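Local coordinates for major capsid protein (PDB 5J7O) that forms the trimeric double jelly-roll building block of the capsid shell of Faustovirus, a large double-stranded DNA virus, at residues N22-D27 and R53-L58; M103-Q108 and R184-V189; F191-N196 and V313-G318; L451-N456 and T521-T526; F592-T597 and L609-K614. All coordinates share one frame; numbering follows the deposited sequence.

The five contacts follow one another along the chain, each closing its loop before the next opens, so none nests or crosses. Contact 1 closes a short, largely helical loop in the N-terminal arm, far from the other four. Contact 2 joins the two sheets of the first jelly roll, and contact 3 continues along the same strand, 186-193, to its hairpin end, about 20 Å away between centres. In the second jelly roll, contact 4 fastens the end of strand 444-453 to loop 521-526. Contact 5 then packs strand 592-597 against strand 607-620 of the facing sheet, touching contact 4 through Leu451 against Leu609 and Leu524 against Tyr596.

Contact 1. Residues N22-D27 and R53-L58; sequences NDLLND and RTHILL
His55, packed against Leu25, has both ring nitrogens engaged: ND1 shares a hydrogen bond of 2.7 Å with Thr54 OG1, and NE2 bonds to the carbonyl of Ala21, with a weaker link to Met20. This is a helix-to-loop contact in the N-terminal arm outside the two jelly rolls, where the start of helix 22-38 rests on the chain that follows helix 48-52. Because the two nitrogens are gripped, one by its sequence neighbour in the plane of the ring and the other by the chain entering helix 22-38, rotation of the imidazole is probably fixed. Its face is then presented to Leu25, whose CB makes a CH-pi contact 3.7 Å from the centroid of the His55 ring and 23° off the normal. With CG of Leu25 opposite its backbone N (chi1 -178°), both methyls also lie against the ring. Leu24 adds a looser touch. Ile56 next door makes backbone hydrogen bonds to a second subunit, so the buried imidazole sits just behind an interface of the trimer. Of the two methyls, CD1 of Leu25 comes to 3.5 Å from His55 ND1, while CD2 of Leu25 stays 4.1 Å from His55 CD2.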
# COMPACT_ATOMS: atom_id res chain seq x y z
N ASN B 22 28.65 3.66 35.43
CA ASN B 22 27.99 4.18 36.62
C ASN B 22 28.96 4.41 37.77
O ASN B 22 28.74 5.30 38.59
CB ASN B 22 26.87 3.23 37.06
CG ASN B 22 25.94 3.86 38.07
OD1 ASN B 22 25.28 4.86 37.78
ND2 ASN B 22 25.87 3.28 39.26
N ASP B 23 30.04 3.62 37.85
CA ASP B 23 31.06 3.90 38.85
C ASP B 23 31.80 5.19 38.54
O ASP B 23 32.22 5.90 39.47
CB ASP B 23 32.04 2.73 38.95
CG ASP B 23 31.43 1.50 39.59
OD1 ASP B 23 31.20 1.53 40.82
OD2 ASP B 23 31.17 0.51 38.88
N LEU B 24 31.97 5.51 37.26
CA LEU B 24 32.57 6.79 36.89
C LEU B 24 31.63 7.95 37.20
O LEU B 24 32.06 8.97 37.75
CB LEU B 24 32.94 6.78 35.41
CG LEU B 24 33.33 8.12 34.77
CD1 LEU B 24 34.55 8.71 35.46
CD2 LEU B 24 33.59 7.94 33.28
N LEU B 25 30.35 7.81 36.86
CA LEU B 25 29.39 8.89 37.09
C LEU B 25 29.23 9.19 38.57
O LEU B 25 29.15 10.36 38.97
CB LEU B 25 28.05 8.54 36.46
CG LEU B 25 26.95 9.60 36.58
CD1 LEU B 25 27.36 10.89 35.87
CD2 LEU B 25 25.64 9.07 36.01
N ASN B 26 29.18 8.14 39.41
CA ASN B 26 29.09 8.35 40.85
C ASN B 26 30.31 9.11 41.37
O ASN B 26 30.18 9.99 42.23
CB ASN B 26 28.95 7.01 41.57
CG ASN B 26 27.56 6.42 41.43
OD1 ASN B 26 26.58 7.14 41.26
ND2 ASN B 26 27.48 5.10 41.51
N ASP B 27 31.49 8.79 40.85
CA ASP B 27 32.70 9.50 41.26
C ASP B 27 32.64 10.97 40.84
O ASP B 27 33.09 11.85 41.57
CB ASP B 27 33.94 8.83 40.67
CG ASP B 27 34.25 7.51 41.34
OD1 ASP B 27 33.94 7.36 42.54
OD2 ASP B 27 34.81 6.62 40.67
N ARG B 53 28.38 16.35 30.50
CA ARG B 53 29.70 16.43 29.90
C ARG B 53 30.29 15.05 29.63
O ARG B 53 31.20 14.93 28.80
CB ARG B 53 30.65 17.24 30.79
CG ARG B 53 30.10 18.60 31.19
CD ARG B 53 31.18 19.60 31.58
NE ARG B 53 32.25 19.01 32.37
CZ ARG B 53 33.53 19.02 32.01
NH1 ARG B 53 33.90 19.61 30.88
NH2 ARG B 53 34.45 18.46 32.79
N THR B 54 29.79 14.02 30.30
CA THR B 54 30.21 12.64 30.07
C THR B 54 29.05 11.71 29.74
O THR B 54 29.17 10.89 28.83
CB THR B 54 30.96 12.09 31.29
OG1 THR B 54 30.08 12.02 32.41
CG2 THR B 54 32.15 12.97 31.63
N HIS B 55 27.93 11.81 30.46
CA HIS B 55 26.83 10.87 30.33
C HIS B 55 25.62 11.51 29.67
O HIS B 55 25.35 12.70 29.85
CB HIS B 55 26.43 10.31 31.70
CG HIS B 55 27.41 9.33 32.27
ND1 HIS B 55 28.64 9.72 32.78
CD2 HIS B 55 27.36 7.99 32.40
CE1 HIS B 55 29.29 8.65 33.20
NE2 HIS B 55 28.54 7.59 32.99
N ILE B 56 24.89 10.71 28.90
CA ILE B 56 23.68 11.16 28.22
C ILE B 56 22.48 10.81 29.08
O ILE B 56 22.40 9.73 29.67
CB ILE B 56 23.57 10.53 26.81
CG1 ILE B 56 24.69 11.04 25.90
CG2 ILE B 56 22.21 10.79 26.20
CD1 ILE B 56 24.80 10.28 24.60
N LEU B 57 21.54 11.75 29.18
CA LEU B 57 20.35 11.61 30.02
C LEU B 57 19.17 11.21 29.15
O LEU B 57 18.67 12.02 28.36
CB LEU B 57 20.07 12.91 30.78
CG LEU B 57 21.06 13.26 31.89
CD1 LEU B 57 20.84 14.67 32.38
CD2 LEU B 57 20.93 12.26 33.04
N LEU B 58 18.72 9.97 29.30
CA LEU B 58 17.60 9.48 28.50
C LEU B 58 16.27 10.10 28.92
O LEU B 58 15.34 10.14 28.11
CB LEU B 58 17.53 7.96 28.57
CG LEU B 58 18.73 7.27 27.92
CD1 LEU B 58 18.77 5.79 28.25
CD2 LEU B 58 18.71 7.48 26.41

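Contact 2. Residues M103-Q108 and R184-V189; sequences MVVHVQ and RLFKRV
Val107 and Leu185 make the tight end of this contact, meeting tip to tip with Val107 CG1 3.6 Å from Leu185 CD2. The setting is the interior of a jelly-roll beta sandwich: strand 99-109 belongs to one sheet, and the chain leaving helix 181-185 enters strand 186-193 of the other. Backbones stay well apart, with CA of Val107 and CA of Leu185 separated by 9.5 Å, so side chains alone fill the gap and no hydrogen bond crosses it. Packing is looser round the Phe186 ring, which touches both valines chiefly through its far end. The CG of Phe186 lies beside its backbone N and opposite the carbonyl carbon (chi1 -69°), which sends the ring inward toward the two valines. The solvent side begins immediately afterwards: the chain turns a corner at Lys187, and Lys187 and Arg188 are exposed. Inside, Met295 and Val297 of strand 293-298 and Val324 and Ile326 of strand 320-326 surround Leu185 and Phe186. A single ring atom serves both valines, as Phe186 CZ lies 3.9 Å from Val105 CG1, which comes in at the ring edge, and equally far from Val107 CG2, which approaches obliquely.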
# COMPACT_ATOMS: atom_id res chain seq x y z
N MET B 103 7.51 27.20 -2.17
CA MET B 103 6.64 27.78 -3.18
C MET B 103 5.77 26.70 -3.80
O MET B 103 6.21 25.57 -4.01
CB MET B 103 7.45 28.49 -4.28
CG MET B 103 8.28 29.65 -3.77
SD MET B 103 9.15 30.51 -5.10
CE MET B 103 9.96 31.82 -4.17
N VAL B 104 4.52 27.06 -4.10
CA VAL B 104 3.57 26.15 -4.73
C VAL B 104 2.66 26.98 -5.63
O VAL B 104 2.28 28.10 -5.29
CB VAL B 104 2.78 25.34 -3.68
CG1 VAL B 104 1.92 26.25 -2.81
CG2 VAL B 104 1.94 24.27 -4.34
N VAL B 105 2.34 26.43 -6.80
CA VAL B 105 1.61 27.16 -7.84
C VAL B 105 0.24 26.52 -8.01
O VAL B 105 0.13 25.33 -8.33
CB VAL B 105 2.38 27.17 -9.16
CG1 VAL B 105 1.56 27.83 -10.25
CG2 VAL B 105 3.72 27.87 -9.00
N HIS B 106 -0.81 27.32 -7.80
CA HIS B 106 -2.17 26.87 -8.04
C HIS B 106 -2.49 27.00 -9.52
O HIS B 106 -2.40 28.10 -10.08
CB HIS B 106 -3.15 27.70 -7.20
CG HIS B 106 -4.59 27.39 -7.48
ND1 HIS B 106 -5.58 28.35 -7.42
CD2 HIS B 106 -5.21 26.24 -7.82
CE1 HIS B 106 -6.74 27.80 -7.71
NE2 HIS B 106 -6.55 26.52 -7.96
N VAL B 107 -2.85 25.89 -10.16
CA VAL B 107 -3.26 25.88 -11.56
C VAL B 107 -4.70 25.40 -11.63
O VAL B 107 -5.08 24.44 -10.95
CB VAL B 107 -2.35 24.98 -12.42
CG1 VAL B 107 -2.68 25.16 -13.90
CG2 VAL B 107 -0.89 25.28 -12.15
N GLN B 108 -5.50 26.08 -12.45
CA GLN B 108 -6.93 25.79 -12.57
C GLN B 108 -7.27 25.64 -14.05
O GLN B 108 -7.12 26.59 -14.82
CB GLN B 108 -7.76 26.90 -11.93
CG GLN B 108 -9.17 26.48 -11.54
CD GLN B 108 -9.90 27.57 -10.78
OE1 GLN B 108 -10.06 28.69 -11.26
NE2 GLN B 108 -10.34 27.24 -9.57
N ARG B 184 3.83 17.11 -15.86
CA ARG B 184 4.11 17.38 -17.27
C ARG B 184 3.75 18.80 -17.66
O ARG B 184 4.35 19.35 -18.60
CB ARG B 184 3.35 16.40 -18.17
CG ARG B 184 4.00 16.22 -19.53
CD ARG B 184 3.20 15.32 -20.45
NE ARG B 184 4.01 14.90 -21.59
CZ ARG B 184 3.53 14.29 -22.67
NH1 ARG B 184 2.24 14.02 -22.77
NH2 ARG B 184 4.35 13.95 -23.66
N LEU B 185 2.79 19.41 -16.97
CA LEU B 185 2.31 20.74 -17.35
C LEU B 185 3.45 21.75 -17.38
O LEU B 185 3.48 22.64 -18.24
CB LEU B 185 1.21 21.20 -16.39
CG LEU B 185 0.58 22.55 -16.73
CD1 LEU B 185 -0.23 22.45 -18.01
CD2 LEU B 185 -0.28 23.03 -15.58
N PHE B 186 4.39 21.65 -16.44
CA PHE B 186 5.51 22.58 -16.36
C PHE B 186 6.67 22.00 -17.16
O PHE B 186 7.43 21.16 -16.66
CB PHE B 186 5.90 22.83 -14.91
CG PHE B 186 4.87 23.61 -14.13
CD1 PHE B 186 3.72 24.09 -14.74
CD2 PHE B 186 5.07 23.88 -12.79
CE1 PHE B 186 2.79 24.81 -14.02
CE2 PHE B 186 4.14 24.60 -12.06
CZ PHE B 186 2.99 25.07 -12.68
N LYS B 187 6.80 22.43 -18.42
CA LYS B 187 7.95 22.05 -19.22
C LYS B 187 9.25 22.48 -18.55
O LYS B 187 10.15 21.67 -18.34
CB LYS B 187 7.86 22.67 -20.61
CG LYS B 187 6.84 22.03 -21.53
CD LYS B 187 6.90 22.68 -22.91
CE LYS B 187 8.32 22.70 -23.45
NZ LYS B 187 8.43 23.48 -24.71
N ARG B 188 9.35 23.76 -18.20
CA ARG B 188 10.51 24.30 -17.51
C ARG B 188 10.04 25.20 -16.38
O ARG B 188 8.99 25.85 -16.47
CB ARG B 188 11.43 25.09 -18.46
CG ARG B 188 11.61 24.45 -19.83
CD ARG B 188 12.84 24.99 -20.55
NE ARG B 188 14.07 24.36 -20.08
CZ ARG B 188 14.58 23.25 -20.59
NH1 ARG B 188 13.96 22.63 -21.59
NH2 ARG B 188 15.71 22.75 -20.10
N VAL B 189 10.81 25.22 -15.30
CA VAL B 189 10.55 26.06 -14.13
C VAL B 189 11.85 26.76 -13.77
O VAL B 189 12.86 26.10 -13.51
CB VAL B 189 10.03 25.25 -12.94
CG1 VAL B 189 9.78 26.15 -11.74
CG2 VAL B 189 8.75 24.50 -13.31

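Contact 3. Residues F191-N196 and V313-G318; sequences FEVNGN and VSIPYG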
# COMPACT_ATOMS: atom_id res chain seq x y z
N PHE B 191 14.07 29.85 -11.65
CA PHE B 191 14.30 30.84 -10.61
C PHE B 191 15.36 31.80 -11.13
O PHE B 191 16.54 31.44 -11.22
CB PHE B 191 14.75 30.19 -9.30
CG PHE B 191 15.04 31.17 -8.20
CD1 PHE B 191 14.31 32.35 -8.08
CD2 PHE B 191 16.05 30.93 -7.28
CE1 PHE B 191 14.58 33.25 -7.08
CE2 PHE B 191 16.32 31.84 -6.27
CZ PHE B 191 15.59 33.00 -6.17
N GLU B 192 14.94 33.01 -11.49
CA GLU B 192 15.75 33.93 -12.28
C GLU B 192 16.16 35.13 -11.44
O GLU B 192 15.32 35.75 -10.78
CB GLU B 192 14.96 34.39 -13.51
CG GLU B 192 15.81 34.71 -14.72
CD GLU B 192 14.97 34.84 -15.98
OE1 GLU B 192 13.83 34.33 -15.99
OE2 GLU B 192 15.45 35.45 -16.96
N VAL B 193 17.45 35.45 -11.46
CA VAL B 193 18.00 36.61 -10.75
C VAL B 193 18.94 37.34 -11.69
O VAL B 193 19.86 36.73 -12.26
CB VAL B 193 18.74 36.20 -9.46
CG1 VAL B 193 19.21 37.45 -8.71
CG2 VAL B 193 17.84 35.35 -8.57
N ASN B 194 18.72 38.65 -11.85
CA ASN B 194 19.56 39.51 -12.69
C ASN B 194 19.58 39.06 -14.15
O ASN B 194 20.55 39.31 -14.87
CB ASN B 194 20.99 39.61 -12.15
CG ASN B 194 21.03 40.02 -10.70
OD1 ASN B 194 20.04 40.48 -10.15
ND2 ASN B 194 22.19 39.85 -10.06
N GLY B 195 18.52 38.38 -14.59
CA GLY B 195 18.47 37.82 -15.92
C GLY B 195 19.13 36.47 -16.06
O GLY B 195 18.89 35.78 -17.07
N ASN B 196 19.96 36.06 -15.10
CA ASN B 196 20.60 34.75 -15.15
C ASN B 196 19.68 33.70 -14.53
O ASN B 196 19.13 33.93 -13.45
CB ASN B 196 21.92 34.76 -14.39
CG ASN B 196 22.99 35.56 -15.11
OD1 ASN B 196 22.98 35.68 -16.33
ND2 ASN B 196 23.93 36.10 -14.34
N VAL B 313 16.95 40.49 1.38
CA VAL B 313 17.91 41.53 1.02
C VAL B 313 18.96 40.99 0.06
O VAL B 313 19.45 41.72 -0.81
CB VAL B 313 18.55 42.14 2.28
CG1 VAL B 313 17.49 42.81 3.14
CG2 VAL B 313 19.29 41.07 3.08
N SER B 314 19.32 39.71 0.19
CA SER B 314 20.44 39.15 -0.57
C SER B 314 20.09 38.92 -2.04
O SER B 314 21.00 38.90 -2.88
CB SER B 314 20.92 37.85 0.06
OG SER B 314 19.93 36.83 -0.04
N ILE B 315 18.82 38.72 -2.37
CA ILE B 315 18.35 38.70 -3.74
C ILE B 315 17.34 39.82 -3.91
O ILE B 315 16.16 39.66 -3.58
CB ILE B 315 17.76 37.33 -4.12
CG1 ILE B 315 18.84 36.26 -4.05
CG2 ILE B 315 17.15 37.38 -5.52
CD1 ILE B 315 18.47 34.95 -4.72
N PRO B 316 17.77 40.99 -4.39
CA PRO B 316 16.91 42.18 -4.36
C PRO B 316 15.61 42.02 -5.13
O PRO B 316 15.51 41.23 -6.07
CB PRO B 316 17.79 43.26 -4.99
CG PRO B 316 19.18 42.83 -4.66
CD PRO B 316 19.17 41.33 -4.69
N TYR B 317 14.62 42.80 -4.72
CA TYR B 317 13.32 42.84 -5.38
C TYR B 317 13.42 43.59 -6.70
O TYR B 317 14.23 44.50 -6.87
CB TYR B 317 12.31 43.52 -4.45
CG TYR B 317 10.91 43.70 -5.00
CD1 TYR B 317 10.20 42.63 -5.53
CD2 TYR B 317 10.29 44.94 -4.96
CE1 TYR B 317 8.92 42.80 -6.02
CE2 TYR B 317 9.01 45.12 -5.44
CZ TYR B 317 8.33 44.04 -5.98
OH TYR B 317 7.05 44.21 -6.46
N GLY B 318 12.58 43.18 -7.66
CA GLY B 318 12.60 43.75 -8.99
C GLY B 318 13.50 43.05 -9.98
O GLY B 318 13.40 43.31 -11.18
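Ile315 carries its side of this contact alone, its side chain running from the loop into the angle between Val193 and Phe191. At CB the chain points toward strand 186-193 but is not yet touching. The first branch, CG2, meets both methyls of Val193, 3.7 Å from Val193 CG2 and 3.8 Å from Val193 CG1. The other branch leaves through CG1, which lies beside the backbone N of Ile315 (chi1 -64°), and extends with CD1 anti to CA (chi2 -166°). This carries the tip past the valine to the far end of the aromatic ring. There CD1 of Ile315 sits 3.8 Å from Phe191 CZ, approaching obliquely, and 3.9 Å from Val193 CG2. That valine methyl also lies over one face of the Phe191 ring, near its rim, so the three side chains form a continuous apolar cluster. Leu198 and Ile310 close in around it, and Phe303 meets the Phe191 ring edge-to-face. Beyond Val193 the strand turns back: Val193 N bonds to Asn196 O at 3.0 Å, and Asn196 N returns to Val193 O at 2.9 Å, with Asn194 and Gly195 at the corner. The arrangement is a two-residue beta-hairpin with a type I' turn at the end of a jelly-roll sheet, packed against the loop that leads from strand 310-311 to strand 320-326.

Contact 4. Residues L451-N456 and T521-T526; sequences LRPANN and TETLDT
Leu451, near the end of strand 444-453, comes within 6.0 Å of Thr523 between CA atoms, where loop 521-526 passes on its way to strand 526-531. No direct backbone hydrogen bond joins the two segments; the threonine hydroxyl does so instead. Thr523 OG1 donates to Leu451 O at 2.6 Å, lying in the carbonyl plane on a lone pair, with a C=O...O angle of 136°. The hydroxyl sits between the backbone N and the carbonyl carbon of Thr523 (chi1 55°), leaving the methyl CG2 to meet the proline ring, 3.9 Å from Pro453 CG. On the neighbouring side Leu524 CD2 packs 3.7 Å from Leu451 CD2, and Tyr596 touches both leucines. The chain then enters a classic beta bulge, Asp525 and Thr526 both facing Thr597, so the contact ties the end of an inner strand of one sheet of the second jelly roll to the start of a strand in the facing one. A water completes the polar link, accepting from Leu451 N at 2.8 Å and donating to Thr523 OG1 at 3.2 Å. One hydroxyl thus serves as donor and acceptor at once, satisfying the buried Leu451 carbonyl directly and its amide through the water.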
# COMPACT_ATOMS: atom_id res chain seq x y z
N LEU B 451 16.82 5.68 -19.56
CA LEU B 451 16.89 5.55 -21.01
C LEU B 451 15.45 5.38 -21.50
O LEU B 451 14.96 4.26 -21.62
CB LEU B 451 17.79 4.39 -21.43
CG LEU B 451 18.10 4.24 -22.92
CD1 LEU B 451 18.78 5.49 -23.46
CD2 LEU B 451 18.97 3.01 -23.17
N ARG B 452 14.79 6.50 -21.77
CA ARG B 452 13.36 6.50 -22.05
C ARG B 452 13.11 6.33 -23.54
O ARG B 452 13.64 7.12 -24.33
CB ARG B 452 12.73 7.79 -21.56
CG ARG B 452 11.29 7.99 -22.01
CD ARG B 452 11.02 9.44 -22.35
NE ARG B 452 10.38 10.17 -21.26
CZ ARG B 452 10.21 11.48 -21.24
NH1 ARG B 452 10.66 12.22 -22.25
NH2 ARG B 452 9.61 12.06 -20.21
N PRO B 453 12.33 5.33 -23.96
CA PRO B 453 12.03 5.18 -25.39
C PRO B 453 11.31 6.41 -25.93
O PRO B 453 10.41 6.95 -25.28
CB PRO B 453 11.14 3.93 -25.44
CG PRO B 453 11.42 3.21 -24.16
CD PRO B 453 11.70 4.28 -23.15
N ALA B 454 11.71 6.83 -27.13
CA ALA B 454 11.12 8.02 -27.73
C ALA B 454 9.62 7.87 -27.94
O ALA B 454 8.88 8.86 -27.92
CB ALA B 454 11.81 8.34 -29.05
N ASN B 455 9.14 6.63 -28.15
CA ASN B 455 7.73 6.41 -28.41
C ASN B 455 6.86 6.69 -27.19
O ASN B 455 5.65 6.88 -27.34
CB ASN B 455 7.50 4.97 -28.88
CG ASN B 455 6.08 4.72 -29.34
OD1 ASN B 455 5.30 4.08 -28.65
ND2 ASN B 455 5.74 5.25 -30.51
N ASN B 456 7.44 6.74 -25.99
CA ASN B 456 6.66 7.02 -24.79
C ASN B 456 6.07 8.43 -24.80
O ASN B 456 5.07 8.67 -24.10
CB ASN B 456 7.52 6.82 -23.54
CG ASN B 456 7.90 5.37 -23.33
OD1 ASN B 456 7.84 4.56 -24.25
ND2 ASN B 456 8.29 5.03 -22.10
N THR B 521 9.65 -3.39 -20.06
CA THR B 521 10.85 -3.99 -20.62
C THR B 521 12.01 -3.03 -20.39
O THR B 521 12.03 -1.94 -20.97
CB THR B 521 10.68 -4.30 -22.11
OG1 THR B 521 9.56 -5.17 -22.30
CG2 THR B 521 11.93 -4.97 -22.66
N GLU B 522 12.95 -3.42 -19.54
CA GLU B 522 14.06 -2.55 -19.18
C GLU B 522 14.87 -2.17 -20.41
O GLU B 522 15.13 -3.00 -21.28
CB GLU B 522 14.95 -3.22 -18.14
CG GLU B 522 14.29 -3.42 -16.78
CD GLU B 522 15.19 -4.14 -15.79
OE1 GLU B 522 16.43 -3.99 -15.88
OE2 GLU B 522 14.66 -4.87 -14.93
N THR B 523 15.27 -0.90 -20.47
CA THR B 523 16.09 -0.40 -21.57
C THR B 523 17.57 -0.32 -21.22
O THR B 523 18.39 -0.18 -22.13
CB THR B 523 15.61 0.99 -22.01
OG1 THR B 523 15.58 1.87 -20.88
CG2 THR B 523 14.21 0.90 -22.61
N LEU B 524 17.93 -0.42 -19.95
CA LEU B 524 19.32 -0.41 -19.51
C LEU B 524 19.67 -1.76 -18.91
O LEU B 524 18.97 -2.25 -18.01
CB LEU B 524 19.56 0.70 -18.48
CG LEU B 524 19.44 2.15 -18.96
CD1 LEU B 524 19.45 3.10 -17.77
CD2 LEU B 524 20.57 2.49 -19.91
N ASP B 525 20.74 -2.37 -19.41
CA ASP B 525 21.24 -3.61 -18.83
C ASP B 525 22.31 -3.35 -17.78
O ASP B 525 22.19 -3.81 -16.64
CB ASP B 525 21.80 -4.52 -19.94
CG ASP B 525 20.72 -5.10 -20.82
OD1 ASP B 525 19.57 -5.22 -20.36
OD2 ASP B 525 21.02 -5.43 -21.99
N THR B 526 23.36 -2.62 -18.15
CA THR B 526 24.45 -2.29 -17.24
C THR B 526 24.77 -0.81 -17.35
O THR B 526 24.49 -0.16 -18.36
CB THR B 526 25.72 -3.11 -17.55
OG1 THR B 526 26.31 -2.63 -18.77
CG2 THR B 526 25.40 -4.59 -17.69
O HOH W 1 15.87 3.49 -18.10

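Contact 5. Residues F592-T597 and L609-K614; sequences FYIEYT and LISIAK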
# COMPACT_ATOMS: atom_id res chain seq x y z
N PHE B 592 33.35 13.59 -17.71
CA PHE B 592 32.51 12.64 -17.01
C PHE B 592 31.74 11.80 -18.02
O PHE B 592 31.14 12.34 -18.95
CB PHE B 592 31.54 13.38 -16.08
CG PHE B 592 30.87 12.51 -15.06
CD1 PHE B 592 29.72 11.81 -15.38
CD2 PHE B 592 31.37 12.42 -13.78
CE1 PHE B 592 29.09 11.01 -14.44
CE2 PHE B 592 30.75 11.64 -12.83
CZ PHE B 592 29.61 10.93 -13.16
N TYR B 593 31.74 10.48 -17.83
CA TYR B 593 31.12 9.56 -18.77
C TYR B 593 30.19 8.59 -18.05
O TYR B 593 30.57 8.02 -17.02
CB TYR B 593 32.17 8.77 -19.56
CG TYR B 593 32.88 9.60 -20.61
CD1 TYR B 593 33.98 10.37 -20.27
CD2 TYR B 593 32.44 9.61 -21.93
CE1 TYR B 593 34.64 11.12 -21.22
CE2 TYR B 593 33.09 10.36 -22.88
CZ TYR B 593 34.19 11.12 -22.53
OH TYR B 593 34.84 11.87 -23.48
N ILE B 594 28.99 8.42 -18.58
CA ILE B 594 28.06 7.38 -18.17
C ILE B 594 27.95 6.39 -19.32
O ILE B 594 27.53 6.76 -20.43
CB ILE B 594 26.68 7.95 -17.80
CG1 ILE B 594 26.79 8.87 -16.58
CG2 ILE B 594 25.70 6.82 -17.53
CD1 ILE B 594 25.48 9.51 -16.19
N GLU B 595 28.34 5.15 -19.08
CA GLU B 595 28.35 4.11 -20.10
C GLU B 595 27.23 3.12 -19.83
O GLU B 595 27.04 2.69 -18.69
CB GLU B 595 29.71 3.40 -20.12
CG GLU B 595 30.89 4.34 -20.22
CD GLU B 595 32.22 3.62 -20.20
OE1 GLU B 595 33.26 4.29 -20.12
OE2 GLU B 595 32.22 2.37 -20.27
N TYR B 596 26.51 2.75 -20.89
CA TYR B 596 25.37 1.85 -20.77
C TYR B 596 25.47 0.75 -21.82
O TYR B 596 26.13 0.90 -22.85
CB TYR B 596 24.04 2.60 -20.94
CG TYR B 596 23.75 3.00 -22.37
CD1 TYR B 596 23.04 2.15 -23.22
CD2 TYR B 596 24.19 4.21 -22.87
CE1 TYR B 596 22.79 2.51 -24.53
CE2 TYR B 596 23.93 4.58 -24.18
CZ TYR B 596 23.23 3.72 -25.00
OH TYR B 596 22.97 4.08 -26.31
N THR B 597 24.79 -0.36 -21.54
CA THR B 597 24.50 -1.39 -22.52
C THR B 597 23.01 -1.66 -22.49
O THR B 597 22.40 -1.65 -21.42
CB THR B 597 25.29 -2.68 -22.27
OG1 THR B 597 25.22 -3.02 -20.88
CG2 THR B 597 26.75 -2.50 -22.67
N LEU B 609 18.73 9.07 -23.40
CA LEU B 609 19.47 8.86 -22.16
C LEU B 609 19.35 10.12 -21.32
O LEU B 609 20.02 11.12 -21.59
CB LEU B 609 20.92 8.50 -22.43
CG LEU B 609 21.65 7.98 -21.19
CD1 LEU B 609 21.12 6.61 -20.79
CD2 LEU B 609 23.15 7.95 -21.39
N ILE B 610 18.50 10.08 -20.30
CA ILE B 610 18.21 11.23 -19.46
C ILE B 610 19.11 11.16 -18.23
O ILE B 610 19.08 10.17 -17.48
CB ILE B 610 16.73 11.27 -19.06
CG1 ILE B 610 15.86 11.26 -20.32
CG2 ILE B 610 16.44 12.49 -18.21
CD1 ILE B 610 14.38 11.09 -20.04
N SER B 611 19.90 12.21 -18.01
CA SER B 611 20.82 12.29 -16.88
C SER B 611 20.62 13.64 -16.20
O SER B 611 20.91 14.69 -16.78
CB SER B 611 22.27 12.12 -17.33
OG SER B 611 23.17 12.49 -16.30
N ILE B 612 20.13 13.61 -14.96
CA ILE B 612 19.82 14.81 -14.19
C ILE B 612 20.60 14.73 -12.89
O ILE B 612 20.25 13.95 -12.00
CB ILE B 612 18.32 14.96 -13.93
CG1 ILE B 612 17.56 15.02 -15.26
CG2 ILE B 612 18.05 16.21 -13.10
CD1 ILE B 612 16.07 15.02 -15.09
N ALA B 613 21.64 15.54 -12.77
CA ALA B 613 22.49 15.54 -11.58
C ALA B 613 22.09 16.65 -10.63
O ALA B 613 21.62 17.71 -11.04
CB ALA B 613 23.96 15.69 -11.96
N LYS B 614 22.27 16.39 -9.34
CA LYS B 614 22.09 17.39 -8.29
C LYS B 614 23.47 17.87 -7.87
O LYS B 614 24.23 17.12 -7.24
CB LYS B 614 21.31 16.81 -7.11
CG LYS B 614 19.86 16.50 -7.43
CD LYS B 614 19.10 17.76 -7.80
CE LYS B 614 19.04 18.73 -6.63
NZ LYS B 614 18.40 18.11 -5.44
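Tyr596 and Leu609 lie alongside each other, pointing opposite ways, with Tyr596 CD2 4.2 Å from Leu609 CD2 and the methyl set obliquely to the ring. One pair along, Ile594 CD1 reaches 3.8 Å from Ser611 OG, a van der Waals touch of a methyl on a hydroxyl. These two pairs bridge the facing sheets of a jelly-roll sandwich, whose backbones lie 8.8 Å apart between the CA atoms of Ile594 and Ser611. Pairing 594 with 611 and 596 with 609 means the strands run in opposite senses across the gap. Extension explains the reach of Ile594: its CD1 is anti to CA (chi2 178°), so the tip crosses to the serine. Second-shell bonds hold the polar ends. Tyr596 OH bonds to the carbonyl of Asn430, which helps set the ring, and Ser611 OG bonds to Gln437 OE1, so the buried hydroxyl beside the isoleucine has a polar partner. Leu609 also touches Leu451 on the neighbouring strand of its own sheet and Val435 across the gap. Farther out, strand 592-597 lies between strands 432-436 and 526-531 in one antiparallel sheet, while strand 607-620 runs between 415-428 and 444-453 in the other.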